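Local coordinates for transcriptional regulatory protein RcsB (Salmonella typhimurium, PDB 5O8Z) that probably acts as the response regulator of the Rcs signalling system, binding regulatory DNA regions to control transcription of numerous genes, with or without RcsA, at residues A9-I14 against L57-D62; L53-S58 against L81-L86. All blocks are in the same frame, centred on the assembly; numbering follows the deposited sequence.

Interaction 1: A9-I14 against L57-D62; sequences ADDHPI and LSMPGD. With MG (magnesium ion), chain F; BEF (beryllium trifluoride ion), chain E.
Asp-11 and Ser-58 meet at a magnesium ion. The carboxylate oxygen OD1 of Asp-11 lies 2.1 Å from the metal. The carbonyl O of Ser-58 binds it at 2.2 Å. This holds Asp-11 OD1 and Ser-58 O 2.9 Å apart, although neither can donate a proton to the other. The positive ion that both bind probably offsets their mutual repulsion. Asp-11 places its CG between its own backbone N and carbonyl carbon (chi1 61°), a crowded position that points the carboxylate at the metal; OD1 is the oxygen that binds it, and OD2 accepts a weak bond from water 2. That water and water 1 are also ligands of the ion, and both donate to F1 of the beryllium trifluoride. Asp-10 works one shell further out: its OD1 accepts a hydrogen bond from water 1 and, on its anti lone pair, another from the backbone N of His-12 (2.8 Å), forming an Asx turn just ahead of the helix, while OD2 makes a salt bridge with Lys-109.

Beside the metal the contact is van der Waals packing. Pro-60 sets its CD 3.4 Å from CB of Asp-11. The Met-59 chain runs extended through chi2 and bends at chi3 (-44°), which lays SD 4.1 Å from CB of Ala-9 and about as far from the backbone N of Asp-10. At the anion, the backbone N of Ser-58 donates to F2 of the trifluoride at 3.0 Å in a nearly straight bond (167°).

This is the acidic magnesium site of a CheY-like receiver domain. Residues 9-14 lead from strand 4-9 into helix 13-23, and residues 57-62 form part of the loop between strand 52-55 and helix 67-77, where Met-59 also packs on Leu-70 and Leu-57 on Ile-71.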
loop_
_atom_site.group_PDB
_atom_site.type_symbol
_atom_site.label_atom_id
_atom_site.label_comp_id
_atom_site.label_asym_id
_atom_site.label_seq_id
_atom_site.Cartn_x
_atom_site.Cartn_y
_atom_site.Cartn_z
ATOM N N ALA B 9 6.013 -10.632 -8.761
ATOM C CA ALA B 9 6.647 -10.354 -7.487
ATOM C C ALA B 9 5.851 -9.334 -6.686
ATOM O O ALA B 9 5.598 -8.242 -7.172
ATOM C CB ALA B 9 8.072 -9.857 -7.703
ATOM N N ASP B 10 5.470 -9.701 -5.468
ATOM C CA ASP B 10 4.823 -8.790 -4.519
ATOM C C ASP B 10 4.985 -9.357 -3.127
ATOM O O ASP B 10 4.892 -10.571 -2.972
ATOM C CB ASP B 10 3.335 -8.646 -4.852
ATOM C CG ASP B 10 2.681 -7.429 -4.167
ATOM O OD1 ASP B 10 2.574 -7.439 -2.912
ATOM O OD2 ASP B 10 2.243 -6.468 -4.881
ATOM N N ASP B 11 5.186 -8.497 -2.123
ATOM C CA ASP B 11 5.315 -8.961 -0.735
ATOM C C ASP B 11 4.004 -9.343 -0.027
ATOM O O ASP B 11 4.040 -9.798 1.113
ATOM C CB ASP B 11 6.143 -7.993 0.135
ATOM C CG ASP B 11 5.547 -6.604 0.246
ATOM O OD1 ASP B 11 4.997 -6.107 -0.756
ATOM O OD2 ASP B 11 5.670 -5.978 1.322
ATOM N N HIS B 12 2.857 -9.151 -0.690
ATOM C CA HIS B 12 1.568 -9.527 -0.140
ATOM C C HIS B 12 1.008 -10.717 -0.904
ATOM O O HIS B 12 0.609 -10.556 -2.055
ATOM C CB HIS B 12 0.588 -8.361 -0.270
ATOM C CG HIS B 12 0.937 -7.183 0.567
ATOM N ND1 HIS B 12 0.437 -5.926 0.320
ATOM C CD2 HIS B 12 1.735 -7.063 1.654
ATOM C CE1 HIS B 12 0.899 -5.084 1.222
ATOM N NE2 HIS B 12 1.688 -5.747 2.044
ATOM N N PRO B 13 0.959 -11.907 -0.281
ATOM C CA PRO B 13 0.501 -13.078 -1.052
ATOM C C PRO B 13 -0.928 -12.963 -1.609
ATOM O O PRO B 13 -1.225 -13.587 -2.617
ATOM C CB PRO B 13 0.611 -14.222 -0.045
ATOM C CG PRO B 13 1.724 -13.789 0.861
ATOM C CD PRO B 13 1.544 -12.309 1.010
ATOM N N ILE B 14 -1.783 -12.140 -0.986
ATOM C CA ILE B 14 -3.135 -11.917 -1.491
ATOM C C ILE B 14 -3.120 -11.240 -2.854
ATOM O O ILE B 14 -3.921 -11.568 -3.726
ATOM C CB ILE B 14 -4.025 -11.151 -0.463
ATOM C CG1 ILE B 14 -5.513 -11.285 -0.801
ATOM C CG2 ILE B 14 -3.637 -9.678 -0.350
ATOM C CD1 ILE B 14 -6.059 -12.677 -0.643
ATOM N N LEU B 57 6.715 -2.422 -6.135
ATOM C CA LEU B 57 7.792 -1.485 -5.785
ATOM C C LEU B 57 8.259 -1.639 -4.342
ATOM O O LEU B 57 9.458 -1.680 -4.114
ATOM C CB LEU B 57 7.393 -0.008 -5.996
ATOM C CG LEU B 57 7.334 0.581 -7.411
ATOM C CD1 LEU B 57 6.942 2.067 -7.355
ATOM C CD2 LEU B 57 8.645 0.438 -8.177
ATOM N N SER B 58 7.336 -1.668 -3.370
ATOM C CA SER B 58 7.724 -1.844 -1.976
ATOM C C SER B 58 7.697 -3.309 -1.621
ATOM O O SER B 58 6.624 -3.902 -1.567
ATOM C CB SER B 58 6.845 -1.063 -0.994
ATOM O OG SER B 58 6.793 0.304 -1.346
ATOM N N MET B 59 8.883 -3.876 -1.388
ATOM C CA MET B 59 9.035 -5.246 -0.890
ATOM C C MET B 59 10.276 -5.376 -0.021
ATOM O O MET B 59 11.242 -4.652 -0.231
ATOM C CB MET B 59 9.256 -6.228 -2.037
ATOM C CG MET B 59 8.250 -6.192 -3.159
ATOM S SD MET B 59 8.625 -7.452 -4.414
ATOM C CE MET B 59 10.402 -7.279 -4.597
ATOM N N PRO B 60 10.295 -6.368 0.888
ATOM C CA PRO B 60 11.557 -6.655 1.552
ATOM C C PRO B 60 12.677 -7.127 0.612
ATOM O O PRO B 60 12.438 -7.595 -0.501
ATOM C CB PRO B 60 11.204 -7.768 2.553
ATOM C CG PRO B 60 9.718 -7.825 2.596
ATOM C CD PRO B 60 9.228 -7.285 1.306
ATOM N N GLY B 61 13.895 -6.976 1.095
ATOM C CA GLY B 61 15.086 -7.503 0.452
ATOM C C GLY B 61 16.211 -6.518 0.671
ATOM O O GLY B 61 16.294 -5.504 -0.003
ATOM N N ASP B 62 17.079 -6.825 1.622
ATOM C CA ASP B 62 18.190 -5.940 1.937
ATOM C C ASP B 62 19.269 -5.882 0.831
ATOM O O ASP B 62 19.719 -4.797 0.480
ATOM C CB ASP B 62 18.783 -6.305 3.302
ATOM C CG ASP B 62 17.853 -5.928 4.454
ATOM O OD1 ASP B 62 16.781 -6.564 4.599
ATOM O OD2 ASP B 62 18.192 -4.985 5.217
HETATM MG MG MG F . 4.437 -4.204 -1.526
HETATM BE BE BEF E . 3.727 -2.124 -3.742
HETATM F F1 BEF E . 4.185 -2.402 -2.354
HETATM F F2 BEF E . 4.543 -0.998 -4.282
HETATM F F3 BEF E . 2.279 -1.868 -3.981
HETATM O O HOH W 1 2.484 -4.910 -1.551
HETATM O O HOH W 2 4.221 -3.730 0.413
#

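Interaction 2: L53-S58 against L81-L86. With MG (magnesium ion), chain F; BEF (beryllium trifluoride ion), chain E.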
loop_
_atom_site.group_PDB
_atom_site.type_symbol
_atom_site.label_atom_id
_atom_site.label_comp_id
_atom_site.label_asym_id
_atom_site.label_seq_id
_atom_site.Cartn_x
_atom_site.Cartn_y
_atom_site.Cartn_z
ATOM N N LEU B 53 8.274 -9.466 -16.348
ATOM C CA LEU B 53 8.181 -9.373 -14.906
ATOM C C LEU B 53 7.053 -8.382 -14.558
ATOM O O LEU B 53 7.067 -7.268 -15.030
ATOM C CB LEU B 53 9.510 -8.880 -14.322
ATOM C CG LEU B 53 9.531 -8.415 -12.861
ATOM C CD1 LEU B 53 9.111 -9.541 -11.920
ATOM C CD2 LEU B 53 10.898 -7.912 -12.471
ATOM N N ILE B 54 6.092 -8.820 -13.744
ATOM C CA ILE B 54 5.083 -7.963 -13.142
ATOM C C ILE B 54 5.523 -7.801 -11.700
ATOM O O ILE B 54 5.449 -8.761 -10.934
ATOM C CB ILE B 54 3.688 -8.627 -13.165
ATOM C CG1 ILE B 54 3.269 -8.942 -14.607
ATOM C CG2 ILE B 54 2.686 -7.744 -12.423
ATOM C CD1 ILE B 54 2.009 -9.792 -14.713
ATOM N N THR B 55 5.988 -6.607 -11.335
ATOM C CA THR B 55 6.621 -6.404 -10.029
ATOM C C THR B 55 6.053 -5.282 -9.233
ATOM O O THR B 55 5.714 -4.237 -9.739
ATOM C CB THR B 55 8.157 -6.198 -10.091
ATOM O OG1 THR B 55 8.714 -6.247 -8.753
ATOM C CG2 THR B 55 8.561 -4.865 -10.752
ATOM N N ASP B 56 6.056 -5.519 -7.936
ATOM C CA ASP B 56 5.735 -4.549 -6.921
ATOM C C ASP B 56 6.939 -3.620 -6.705
ATOM O O ASP B 56 8.038 -3.988 -7.084
ATOM C CB ASP B 56 5.419 -5.335 -5.653
ATOM C CG ASP B 56 4.835 -4.497 -4.587
ATOM O OD1 ASP B 56 4.245 -3.454 -4.905
ATOM O OD2 ASP B 56 4.953 -4.883 -3.424
ATOM N N LEU B 57 6.715 -2.422 -6.135
ATOM C CA LEU B 57 7.792 -1.485 -5.785
ATOM C C LEU B 57 8.259 -1.639 -4.342
ATOM O O LEU B 57 9.458 -1.680 -4.114
ATOM C CB LEU B 57 7.393 -0.008 -5.996
ATOM C CG LEU B 57 7.334 0.581 -7.411
ATOM C CD1 LEU B 57 6.942 2.067 -7.355
ATOM C CD2 LEU B 57 8.645 0.438 -8.177
ATOM N N SER B 58 7.336 -1.668 -3.370
ATOM C CA SER B 58 7.724 -1.844 -1.976
ATOM C C SER B 58 7.697 -3.309 -1.621
ATOM O O SER B 58 6.624 -3.902 -1.567
ATOM C CB SER B 58 6.845 -1.063 -0.994
ATOM O OG SER B 58 6.793 0.304 -1.346
ATOM N N LEU B 81 14.305 -8.576 -20.500
ATOM C CA LEU B 81 13.125 -8.764 -19.691
ATOM C C LEU B 81 12.220 -7.537 -19.758
ATOM O O LEU B 81 12.641 -6.428 -19.442
ATOM C CB LEU B 81 13.549 -9.027 -18.251
ATOM C CG LEU B 81 12.465 -9.369 -17.246
ATOM C CD1 LEU B 81 11.815 -10.692 -17.587
ATOM C CD2 LEU B 81 13.067 -9.384 -15.841
ATOM N N SER B 82 10.969 -7.731 -20.153
ATOM C CA SER B 82 10.005 -6.634 -20.121
ATOM C C SER B 82 9.472 -6.457 -18.690
ATOM O O SER B 82 9.251 -7.439 -17.975
ATOM C CB SER B 82 8.879 -6.864 -21.141
ATOM O OG SER B 82 9.411 -6.858 -22.456
ATOM N N ILE B 83 9.306 -5.208 -18.258
ATOM C CA ILE B 83 8.889 -4.932 -16.896
ATOM C C ILE B 83 7.567 -4.171 -16.860
ATOM O O ILE B 83 7.434 -3.131 -17.494
ATOM C CB ILE B 83 9.987 -4.164 -16.130
ATOM C CG1 ILE B 83 11.281 -4.995 -16.098
ATOM C CG2 ILE B 83 9.511 -3.871 -14.709
ATOM C CD1 ILE B 83 12.480 -4.310 -15.482
ATOM N N ILE B 84 6.598 -4.696 -16.111
ATOM C CA ILE B 84 5.402 -3.926 -15.742
ATOM C C ILE B 84 5.365 -3.780 -14.237
ATOM O O ILE B 84 5.406 -4.766 -13.506
ATOM C CB ILE B 84 4.087 -4.592 -16.193
ATOM C CG1 ILE B 84 4.077 -4.787 -17.702
ATOM C CG2 ILE B 84 2.878 -3.765 -15.773
ATOM C CD1 ILE B 84 3.103 -5.853 -18.149
ATOM N N VAL B 85 5.255 -2.542 -13.771
ATOM C CA VAL B 85 5.189 -2.274 -12.339
ATOM C C VAL B 85 3.726 -2.180 -11.936
ATOM O O VAL B 85 2.932 -1.510 -12.618
ATOM C CB VAL B 85 5.948 -0.989 -11.988
ATOM C CG1 VAL B 85 5.649 -0.531 -10.578
ATOM C CG2 VAL B 85 7.440 -1.216 -12.191
ATOM N N LEU B 86 3.369 -2.907 -10.876
ATOM C CA LEU B 86 2.018 -2.879 -10.301
ATOM C C LEU B 86 2.225 -2.455 -8.869
ATOM O O LEU B 86 2.796 -3.208 -8.083
ATOM C CB LEU B 86 1.343 -4.252 -10.386
ATOM C CG LEU B 86 0.020 -4.448 -9.629
ATOM C CD1 LEU B 86 -1.098 -3.556 -10.178
ATOM C CD2 LEU B 86 -0.416 -5.902 -9.706
HETATM MG MG MG F . 4.437 -4.204 -1.526
HETATM BE BE BEF E . 3.727 -2.124 -3.742
HETATM F F1 BEF E . 4.185 -2.402 -2.354
HETATM F F2 BEF E . 4.543 -0.998 -4.282
HETATM F F3 BEF E . 2.279 -1.868 -3.981
HETATM O O HOH W 1 2.484 -4.910 -1.551
HETATM O O HOH W 2 4.221 -3.730 0.413
#
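Asp-56 swings its CG anti to the backbone N (chi1 -170°), carrying its carboxylate to the trifluoride and the magnesium, while the turn of Leu-57 CG beside its own N (chi1 -76°) brings that carbon within 3.8 Å of Val-85 CG1. Both residues follow strand 52-55, which pairs with strand 82-87 in the parallel sheet of the receiver fold; helix 67-77 makes the beta-alpha-beta crossover between the two.

The strands are joined by four backbone hydrogen bonds, from Leu-53 N to Ser-82 O, Ile-84 N to Leu-53 O, Thr-55 N to Ile-84 O and Leu-86 N to Thr-55 O. The first three meet their carbonyls nearly head-on, whereas Leu-86 N approaches from above the carbonyl plane of Thr-55. Alpha hydrogens fill in between them, as where CA of Ile-54 lies 3.2 Å from O of Ile-84.

Leu-53, Thr-55, Ile-83 and Val-85 share one face of the sheet, on which Leu-53 and Ile-83 pack against Ile-74 of helix 67-77. Thr-55 and Val-85 stand side by side with their CG2 methyls 4.1 Å apart, and the Leu-57 side chain crosses that of Val-85 at about a right angle. Ile-54 and Ile-84 face the other way, onto Leu-120 of helix 115-124. At the start of the pairing, CD2 of Leu-81 reaches CB of Leu-53.

With its methyl among these aliphatic groups, Thr-55 directs OG1 along the chain, where it donates to the carbonyl O of Asp-56 at 2.9 Å, approaching within the plane of that carbonyl, toward one of its lone pairs.

Interaction 2 supplies the buried strand whose end delivers Asp-56, and interaction 1 closes the acidic pocket around it. Asp-56 OD1 is bonded to beryllium at 1.8 Å, a mimic of the predicted aspartyl phosphate, while its OD2 binds magnesium at 2.1 Å and completes the protein ligands given by interaction 1. The two contacts share Leu-57 and Ser-58, and their centres lie about 11 Å apart. Backbone pairing with strand 4-9 ties them together: Ala-9 N lies 2.9 Å from Ile-54 O, and Ala-9 O lies 2.9 Å from Asp-56 N, both probable hydrogen bonds. Thr-87, Met-88 and Lys-109 add further bonds to the trifluoride.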